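Local coordinates for nitrogenase molybdenum-iron protein beta chain (Clostridium pasteurianum, PDB 4WES) that forms, with the alpha chain, the molybdenum-iron component of nitrogenase, which reduces dinitrogen to ammonium, and shares an [8Fe-7S] cluster with that chain, at residues T54-S57 with R58-E62; G177-G180 with P181-R185; S391-Y394 with G395-I398; F406-G410 with F411-D415. All coordinates share one frame; numbering follows the deposited sequence.

Interaction 1: residues T54-S57 with R58-E62; sequences TVLS and RHFKE. With FE2 (Fe (II) ion), chain J.
Thr54 and Arg58 lie side by side on the last turns of helix 46-60, one turn apart and pointing the same way. The methyl CG2 of Thr54 sits over the centre of one face of the Arg58 guanidinium, 3.3 Å from CZ. It gets there because CG2 is anti to the backbone N, which leaves OG1 beside that N to bond the carbonyl of Ser50. Behind this pair the backbone is closely knit: Arg58 N reaches Thr54 O at 2.9 Å, and Phe60 N reaches Leu56 O at 2.9 Å with an N-H...O angle of 166°. The last helical bond, Lys61 N to Ser57 O, is weak (N-H...O angle 129°), consistent with Lys61 leaving helical geometry with a positive phi. Ser57 OG then donates to Glu62 O (2.7 Å), in the carbonyl plane, and ties the departing chain back to the helix. Lys61 NZ folds over to Arg58 O.

The apolar flank is looser, Leu56 CD2 and Phe60 CE2 being 4.2 Å apart, and the pair is covered by helix 24-33. The iron side is the hydrated one: two waters bind the iron(II) ion, and one of them also donates to Phe60 O. Lys61 O (2.1 Å) and Glu62 OE2 (2.0 Å) bind the iron, and Asp301 and Asp305 of the second beta subunit complete its shell. Glu62 OE1 meets Lys473 of the alpha chain. The whole is a helix C-terminus whose exit turn supplies half of the protein ligands of an intersubunit iron site.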
# COMPACT_ATOMS: atom_id res chain seq x y z
N THR B 54 -9.26 24.83 5.00
CA THR B 54 -8.13 24.33 4.23
C THR B 54 -7.71 22.95 4.63
O THR B 54 -7.43 22.09 3.76
CB THR B 54 -6.95 25.34 4.32
OG1 THR B 54 -7.33 26.53 3.61
CG2 THR B 54 -5.68 24.79 3.73
N VAL B 55 -7.60 22.68 5.93
CA VAL B 55 -7.12 21.36 6.35
C VAL B 55 -8.12 20.29 5.90
O VAL B 55 -7.74 19.19 5.52
CB VAL B 55 -6.77 21.30 7.84
CG1 VAL B 55 -7.99 21.40 8.71
CG2 VAL B 55 -5.98 20.03 8.16
N LEU B 56 -9.42 20.59 5.99
CA LEU B 56 -10.42 19.63 5.52
C LEU B 56 -10.27 19.35 4.03
O LEU B 56 -10.37 18.18 3.62
CB LEU B 56 -11.81 20.14 5.86
CG LEU B 56 -12.15 20.19 7.36
CD1 LEU B 56 -13.48 20.88 7.58
CD2 LEU B 56 -12.18 18.79 7.97
N SER B 57 -10.04 20.37 3.21
CA SER B 57 -9.84 20.13 1.78
C SER B 57 -8.55 19.36 1.52
O SER B 57 -8.51 18.52 0.60
CB SER B 57 -9.83 21.42 0.99
OG SER B 57 -11.12 22.01 0.94
N ARG B 58 -7.49 19.64 2.28
CA ARG B 58 -6.23 18.90 2.08
C ARG B 58 -6.35 17.42 2.43
O ARG B 58 -5.68 16.57 1.83
CB ARG B 58 -5.10 19.56 2.91
CG ARG B 58 -4.67 20.87 2.36
CD ARG B 58 -3.69 21.59 3.32
NE ARG B 58 -3.11 22.77 2.68
CZ ARG B 58 -2.54 23.78 3.35
NH1 ARG B 58 -2.36 23.69 4.67
NH2 ARG B 58 -2.14 24.84 2.68
N HIS B 59 -7.16 17.10 3.45
CA HIS B 59 -7.38 15.73 3.89
C HIS B 59 -8.30 14.99 2.91
O HIS B 59 -7.98 13.89 2.48
CB HIS B 59 -7.97 15.76 5.32
CG HIS B 59 -8.32 14.42 5.86
ND1 HIS B 59 -7.52 13.72 6.72
CD2 HIS B 59 -9.47 13.72 5.74
CE1 HIS B 59 -8.14 12.61 7.07
NE2 HIS B 59 -9.32 12.59 6.49
N PHE B 60 -9.45 15.57 2.60
CA PHE B 60 -10.49 14.87 1.83
C PHE B 60 -10.38 15.07 0.32
O PHE B 60 -11.07 14.35 -0.41
CB PHE B 60 -11.87 15.33 2.31
CG PHE B 60 -12.23 14.78 3.65
CD1 PHE B 60 -12.48 13.42 3.80
CD2 PHE B 60 -12.32 15.59 4.78
CE1 PHE B 60 -12.77 12.88 5.04
CE2 PHE B 60 -12.63 15.05 6.02
CZ PHE B 60 -12.84 13.68 6.15
N LYS B 61 -9.58 16.03 -0.13
CA LYS B 61 -9.55 16.42 -1.54
C LYS B 61 -10.98 16.73 -2.00
O LYS B 61 -11.43 16.28 -3.06
CB LYS B 61 -8.87 15.37 -2.43
CG LYS B 61 -7.51 14.90 -1.91
CD LYS B 61 -6.51 16.00 -1.62
CE LYS B 61 -5.14 15.41 -1.32
NZ LYS B 61 -4.26 16.44 -0.65
N GLU B 62 -11.66 17.55 -1.21
CA GLU B 62 -13.05 17.95 -1.43
C GLU B 62 -13.21 19.40 -1.04
O GLU B 62 -12.44 19.90 -0.21
CB GLU B 62 -14.02 17.13 -0.58
CG GLU B 62 -14.18 15.66 -0.96
CD GLU B 62 -14.94 15.56 -2.27
OE1 GLU B 62 -16.21 15.58 -2.21
OE2 GLU B 62 -14.31 15.43 -3.36
FE FE2 J . -12.53 14.96 -4.22
O HOH W 1 -12.26 13.47 -2.73
O HOH W 2 -12.88 16.44 -5.62

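Interaction 2: residues G177-G180 with P181-R185; sequences GFVG and PADMR
Met184 N donates to Gly180 O, closing the first turn of helix 181-193 with a bond of 3.0 Å and an N-H...O angle of 163°. Gly180, at the N-cap position, has more of its surface buried here than any other residue of the two segments. Residues 177-180 form the loop from strand 172-175, in a four-stranded parallel sheet, into this helix. The Gly180 amide also faces the Asp183 side chain, but the bond from Gly180 N to Asp183 OD1 is long at 3.4 Å and weak.

Val179 leans toward the helix from the loop. Its CB lies 3.6 Å from Asp183 OD1, and its CG2, set between the backbone N and the carbonyl carbon (chi1 of CG1 -59°), packs against Asp183 CB at 3.7 Å and Met184 CG at 4.1 Å. Asp183 thus presents a methylene to the valine and an oxygen to the glycine amide.

The Met184 chain bends at chi2 (147°) and runs back toward the loop, bringing CE to 3.5 Å from Val179 O. That carbonyl is also bonded by the hydroxyl of Tyr30, whose side chain touches both Pro181 and Met184.

With the backbone amides of Lys424 and Val425 on Asp183 OD2 and that of Gly180 weakly on OD1, the negative charge of this buried group is probably stabilised, and it links the N-terminus of helix 181-193 to the loop leading into helix 426-448.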
# COMPACT_ATOMS: atom_id res chain seq x y z
N GLY B 177 -18.55 9.64 16.78
CA GLY B 177 -17.30 10.24 17.14
C GLY B 177 -16.60 10.92 15.97
O GLY B 177 -17.15 11.08 14.88
N PHE B 178 -15.36 11.35 16.23
CA PHE B 178 -14.55 12.06 15.24
C PHE B 178 -13.87 11.03 14.36
O PHE B 178 -12.67 10.76 14.47
CB PHE B 178 -13.60 13.03 15.92
CG PHE B 178 -12.81 13.85 14.95
CD1 PHE B 178 -13.41 14.80 14.18
CD2 PHE B 178 -11.42 13.63 14.74
CE1 PHE B 178 -12.67 15.56 13.24
CE2 PHE B 178 -10.73 14.38 13.82
CZ PHE B 178 -11.37 15.34 13.08
N VAL B 179 -14.66 10.44 13.48
CA VAL B 179 -14.26 9.42 12.55
C VAL B 179 -14.59 9.91 11.16
O VAL B 179 -15.39 10.83 11.01
CB VAL B 179 -14.88 8.04 12.83
CG1 VAL B 179 -14.50 7.57 14.24
CG2 VAL B 179 -16.39 8.06 12.68
N GLY B 180 -14.02 9.30 10.14
CA GLY B 180 -14.23 9.74 8.79
C GLY B 180 -15.54 9.28 8.19
O GLY B 180 -16.20 8.37 8.71
N PRO B 181 -15.92 9.85 7.05
CA PRO B 181 -17.16 9.45 6.37
C PRO B 181 -17.18 7.97 6.03
O PRO B 181 -18.26 7.37 6.05
CB PRO B 181 -17.21 10.37 5.15
CG PRO B 181 -15.80 10.85 4.95
CD PRO B 181 -15.21 10.92 6.32
N ALA B 182 -16.04 7.35 5.70
CA ALA B 182 -16.06 5.94 5.43
C ALA B 182 -16.45 5.13 6.66
O ALA B 182 -17.08 4.07 6.56
CB ALA B 182 -14.74 5.47 4.89
N ASP B 183 -15.99 5.59 7.83
CA ASP B 183 -16.34 4.92 9.08
C ASP B 183 -17.81 5.10 9.41
O ASP B 183 -18.48 4.17 9.84
CB ASP B 183 -15.45 5.48 10.20
CG ASP B 183 -13.99 5.16 10.01
OD1 ASP B 183 -13.18 6.06 10.28
OD2 ASP B 183 -13.70 4.03 9.59
N MET B 184 -18.33 6.31 9.15
CA MET B 184 -19.77 6.51 9.29
C MET B 184 -20.56 5.59 8.37
O MET B 184 -21.55 4.99 8.81
CB MET B 184 -20.11 7.99 9.06
CG MET B 184 -19.60 8.88 10.19
SD MET B 184 -19.13 10.49 9.60
CE MET B 184 -18.84 11.37 11.16
N ARG B 185 -20.11 5.43 7.11
CA ARG B 185 -20.81 4.53 6.21
C ARG B 185 -20.78 3.10 6.70
O ARG B 185 -21.78 2.38 6.62
CB ARG B 185 -20.21 4.57 4.80
CG ARG B 185 -20.46 5.89 4.08
CD ARG B 185 -19.82 5.89 2.72
NE ARG B 185 -19.92 7.14 2.00
CZ ARG B 185 -20.72 7.40 0.98
NH1 ARG B 185 -21.64 6.53 0.61
NH2 ARG B 185 -20.61 8.53 0.32

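Interaction 3: residues S391-Y394 with G395-I398; sequences SNTY and GKFI
Gly395 N donates to Asn392 O at 3.0 Å and Lys396 N to Thr393 O at 2.9 Å, two successive i to i+3 bonds that wind the chain from strand 388-391 into helix 396-402. In each the donor stands well above the carbonyl plane, by 38° at Asn392 O. That oxygen takes a second bond from Ser391 OG (2.9 Å), on a lone pair, while the same hydroxyl rests 3.2 Å from Gly395 CA. Asn392 OD1 accepts from Tyr394 N, closing an Asx turn.

Alongside, Thr393 CG2 touches Lys396 CD at 3.7 Å. Lys396 CG stands between its own backbone N and carbonyl carbon (chi1 70°), which lays the chain across Thr393 O before it turns at chi3. Tyr394 O meets the edge of the Phe397 ring in its plane, 3.5 Å from CD1.

Outer partners fix these groups, with the second beta subunit and an alpha chain packed against the turn. Thr393 OG1 and Lys396 NZ both engage Asp415, and Lys396 also pairs with Glu446 of the second beta subunit. Tyr394 stacks on Trp84 of the alpha chain and bonds its carbonyl through OH. At the end of strand 388-391, in a parallel sheet, Ser391 touches Phe374 of helix 374-383 and Phe406 of strand 406-408, and its backbone bonds Val407.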
# COMPACT_ATOMS: atom_id res chain seq x y z
N SER B 391 0.28 6.98 12.35
CA SER B 391 -0.05 8.34 12.70
C SER B 391 -0.63 9.05 11.50
O SER B 391 -0.70 8.49 10.41
CB SER B 391 1.20 9.13 13.18
OG SER B 391 2.08 9.46 12.09
N ASN B 392 -0.93 10.35 11.68
CA ASN B 392 -1.34 11.16 10.54
C ASN B 392 -0.12 11.49 9.68
O ASN B 392 1.00 10.99 9.90
CB ASN B 392 -2.09 12.40 11.02
CG ASN B 392 -1.20 13.41 11.74
OD1 ASN B 392 0.01 13.47 11.52
ND2 ASN B 392 -1.82 14.25 12.56
N THR B 393 -0.33 12.32 8.65
CA THR B 393 0.73 12.63 7.69
C THR B 393 2.05 13.03 8.31
O THR B 393 3.12 12.74 7.76
CB THR B 393 0.22 13.68 6.70
OG1 THR B 393 -0.77 13.09 5.86
CG2 THR B 393 1.29 14.30 5.83
N TYR B 394 2.01 13.75 9.42
CA TYR B 394 3.25 14.31 9.99
C TYR B 394 4.21 13.26 10.51
O TYR B 394 5.39 13.55 10.66
CB TYR B 394 2.91 15.37 11.05
CG TYR B 394 2.33 16.60 10.41
CD1 TYR B 394 3.16 17.49 9.73
CD2 TYR B 394 0.97 16.89 10.45
CE1 TYR B 394 2.66 18.61 9.09
CE2 TYR B 394 0.48 18.02 9.82
CZ TYR B 394 1.29 18.88 9.17
OH TYR B 394 0.80 20.01 8.56
N GLY B 395 3.74 12.03 10.68
CA GLY B 395 4.67 10.95 11.01
C GLY B 395 5.63 10.61 9.88
O GLY B 395 6.63 9.96 10.12
N LYS B 396 5.32 11.04 8.65
CA LYS B 396 6.14 10.65 7.51
C LYS B 396 7.59 11.08 7.65
O LYS B 396 8.49 10.46 7.09
CB LYS B 396 5.54 11.23 6.16
CG LYS B 396 5.65 12.73 6.02
CD LYS B 396 4.75 13.44 4.95
CE LYS B 396 5.15 13.17 3.59
NZ LYS B 396 4.15 13.60 2.62
N PHE B 397 7.82 12.19 8.35
CA PHE B 397 9.19 12.70 8.53
C PHE B 397 9.98 11.78 9.42
O PHE B 397 11.16 11.52 9.16
CB PHE B 397 9.15 14.11 9.15
CG PHE B 397 8.56 15.17 8.27
CD1 PHE B 397 7.19 15.43 8.26
CD2 PHE B 397 9.37 15.98 7.48
CE1 PHE B 397 6.68 16.42 7.47
CE2 PHE B 397 8.87 16.97 6.70
CZ PHE B 397 7.50 17.20 6.69
N ILE B 398 9.37 11.27 10.48
CA ILE B 398 10.01 10.28 11.34
C ILE B 398 10.21 8.96 10.60
O ILE B 398 11.26 8.33 10.69
CB ILE B 398 9.19 10.07 12.62
CG1 ILE B 398 9.04 11.34 13.43
CG2 ILE B 398 9.78 8.99 13.49
CD1 ILE B 398 8.06 11.24 14.57

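Interaction 4: residues F406-G410 with F411-D415; sequences FVRFG and FPIMD
Arg408 grips Asp415 side-on in a salt bridge, NE holding OD1 at 2.9 Å and NH2 holding OD2 at 2.9 Å, with a weaker bond from NE to OD2. The two groups come from opposite directions, yet their planes are 53° apart: OD2 lies at the guanidinium edge in its plane, whereas both nitrogens approach from above the carboxylate plane. An extended Arg408 chain from CG to NE carries the guanidinium to this position, and Phe406 CE2 lies over the centre of one face, 3.7 Å from Arg408 CZ. Lys396 is a second cationic partner of Asp415, so the carboxylate's charge is probably shared.

Strand 406-408 is an outermost strand, within this chain, of a five-stranded parallel sheet, and the chain doubles back after it through Gly410, whose phi of 84° suits a residue without a side chain, and a cis peptide before Pro412.

Ile413 fills the bend. Its CD1 is 3.5 Å from Gly410 O and 3.7 Å from Phe409 N, while CG2 reaches Arg408 CD at 4.0 Å, crossing the aliphatic part of that chain. Farther out, Phe411 turns away to meet the rings of His59 and Phe178, and Met414 packs on Val456 of the second beta subunit.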
# COMPACT_ATOMS: atom_id res chain seq x y z
N PHE B 406 5.36 2.60 7.68
CA PHE B 406 4.49 3.70 8.06
C PHE B 406 3.07 3.49 7.55
O PHE B 406 2.86 3.31 6.36
CB PHE B 406 5.07 5.01 7.53
CG PHE B 406 4.26 6.25 7.83
CD1 PHE B 406 3.82 6.53 9.10
CD2 PHE B 406 3.98 7.17 6.81
CE1 PHE B 406 3.07 7.67 9.37
CE2 PHE B 406 3.24 8.30 7.08
CZ PHE B 406 2.79 8.56 8.36
N VAL B 407 2.09 3.57 8.46
CA VAL B 407 0.67 3.53 8.17
C VAL B 407 0.04 4.87 8.48
O VAL B 407 0.05 5.29 9.64
CB VAL B 407 -0.02 2.40 8.94
CG1 VAL B 407 -1.53 2.40 8.71
CG2 VAL B 407 0.61 1.06 8.55
N ARG B 408 -0.55 5.48 7.47
CA ARG B 408 -1.30 6.72 7.65
C ARG B 408 -2.65 6.43 8.29
O ARG B 408 -3.41 5.58 7.78
CB ARG B 408 -1.47 7.42 6.32
CG ARG B 408 -0.20 8.05 5.81
CD ARG B 408 -0.29 8.47 4.35
NE ARG B 408 0.93 9.15 3.93
CZ ARG B 408 2.08 8.55 3.59
NH1 ARG B 408 2.14 7.24 3.56
NH2 ARG B 408 3.13 9.29 3.35
N PHE B 409 -2.98 7.12 9.37
CA PHE B 409 -4.18 6.84 10.16
C PHE B 409 -4.61 8.12 10.84
O PHE B 409 -3.77 8.92 11.26
CB PHE B 409 -3.80 5.77 11.19
CG PHE B 409 -4.90 5.35 12.13
CD1 PHE B 409 -5.67 4.26 11.83
CD2 PHE B 409 -5.10 6.01 13.30
CE1 PHE B 409 -6.68 3.85 12.71
CE2 PHE B 409 -6.08 5.61 14.19
CZ PHE B 409 -6.88 4.53 13.89
N GLY B 410 -5.91 8.35 10.95
CA GLY B 410 -6.42 9.50 11.69
C GLY B 410 -6.46 10.76 10.87
O GLY B 410 -6.90 10.75 9.73
N PHE B 411 -6.03 11.88 11.46
CA PHE B 411 -6.32 13.20 10.91
C PHE B 411 -5.21 14.18 11.26
O PHE B 411 -4.82 14.23 12.43
CB PHE B 411 -7.65 13.71 11.51
CG PHE B 411 -8.00 15.13 11.12
CD1 PHE B 411 -8.57 15.40 9.92
CD2 PHE B 411 -7.78 16.17 11.98
CE1 PHE B 411 -8.88 16.71 9.55
CE2 PHE B 411 -8.09 17.45 11.66
CZ PHE B 411 -8.61 17.73 10.44
N PRO B 412 -4.78 15.00 10.30
CA PRO B 412 -5.11 14.94 8.88
C PRO B 412 -4.15 14.05 8.09
O PRO B 412 -2.96 14.00 8.39
CB PRO B 412 -4.97 16.41 8.44
CG PRO B 412 -3.93 16.94 9.31
CD PRO B 412 -3.98 16.20 10.62
N ILE B 413 -4.71 13.38 7.08
CA ILE B 413 -3.95 12.64 6.09
C ILE B 413 -4.10 13.44 4.80
O ILE B 413 -5.18 13.46 4.22
CB ILE B 413 -4.45 11.20 5.91
CG1 ILE B 413 -4.40 10.42 7.24
CG2 ILE B 413 -3.66 10.51 4.84
CD1 ILE B 413 -5.14 9.10 7.16
N MET B 414 -3.01 14.10 4.39
CA MET B 414 -3.08 15.14 3.36
C MET B 414 -2.23 14.80 2.14
O MET B 414 -2.10 15.66 1.27
CB MET B 414 -2.62 16.49 3.92
CG MET B 414 -3.47 16.93 5.10
SD MET B 414 -3.04 18.52 5.78
CE MET B 414 -1.46 18.18 6.55
N ASP B 415 -1.72 13.58 2.06
CA ASP B 415 -0.71 13.27 1.07
C ASP B 415 -0.99 12.00 0.28
O ASP B 415 -0.10 11.55 -0.42
CB ASP B 415 0.70 13.24 1.69
CG ASP B 415 0.86 12.29 2.86
OD1 ASP B 415 -0.16 11.83 3.45
OD2 ASP B 415 2.03 11.99 3.18

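Overall arrangement
Along the chain the four contacts follow one another without overlap. Interaction 4 is the common neighbour: its centre lies about 7 Å from that of interaction 3, 12 Å from interaction 1 and 14 Å from interaction 2. Interactions 3 and 4 follow or include adjacent strands, 388-391 and 406-408, of one parallel sheet and are joined through Asp415. The 411-415 loop also receives the end of helix 46-60 and the residue after it, through His59 and Lys61, while Phe178 and Phe60 bring interaction 2 against interactions 4 and 1. This loop thus links helix 46-60, beside the sheet of strand 38-43, the loop after strand 172-175 and the 388-391/406-408 sheet near the intersubunit iron site.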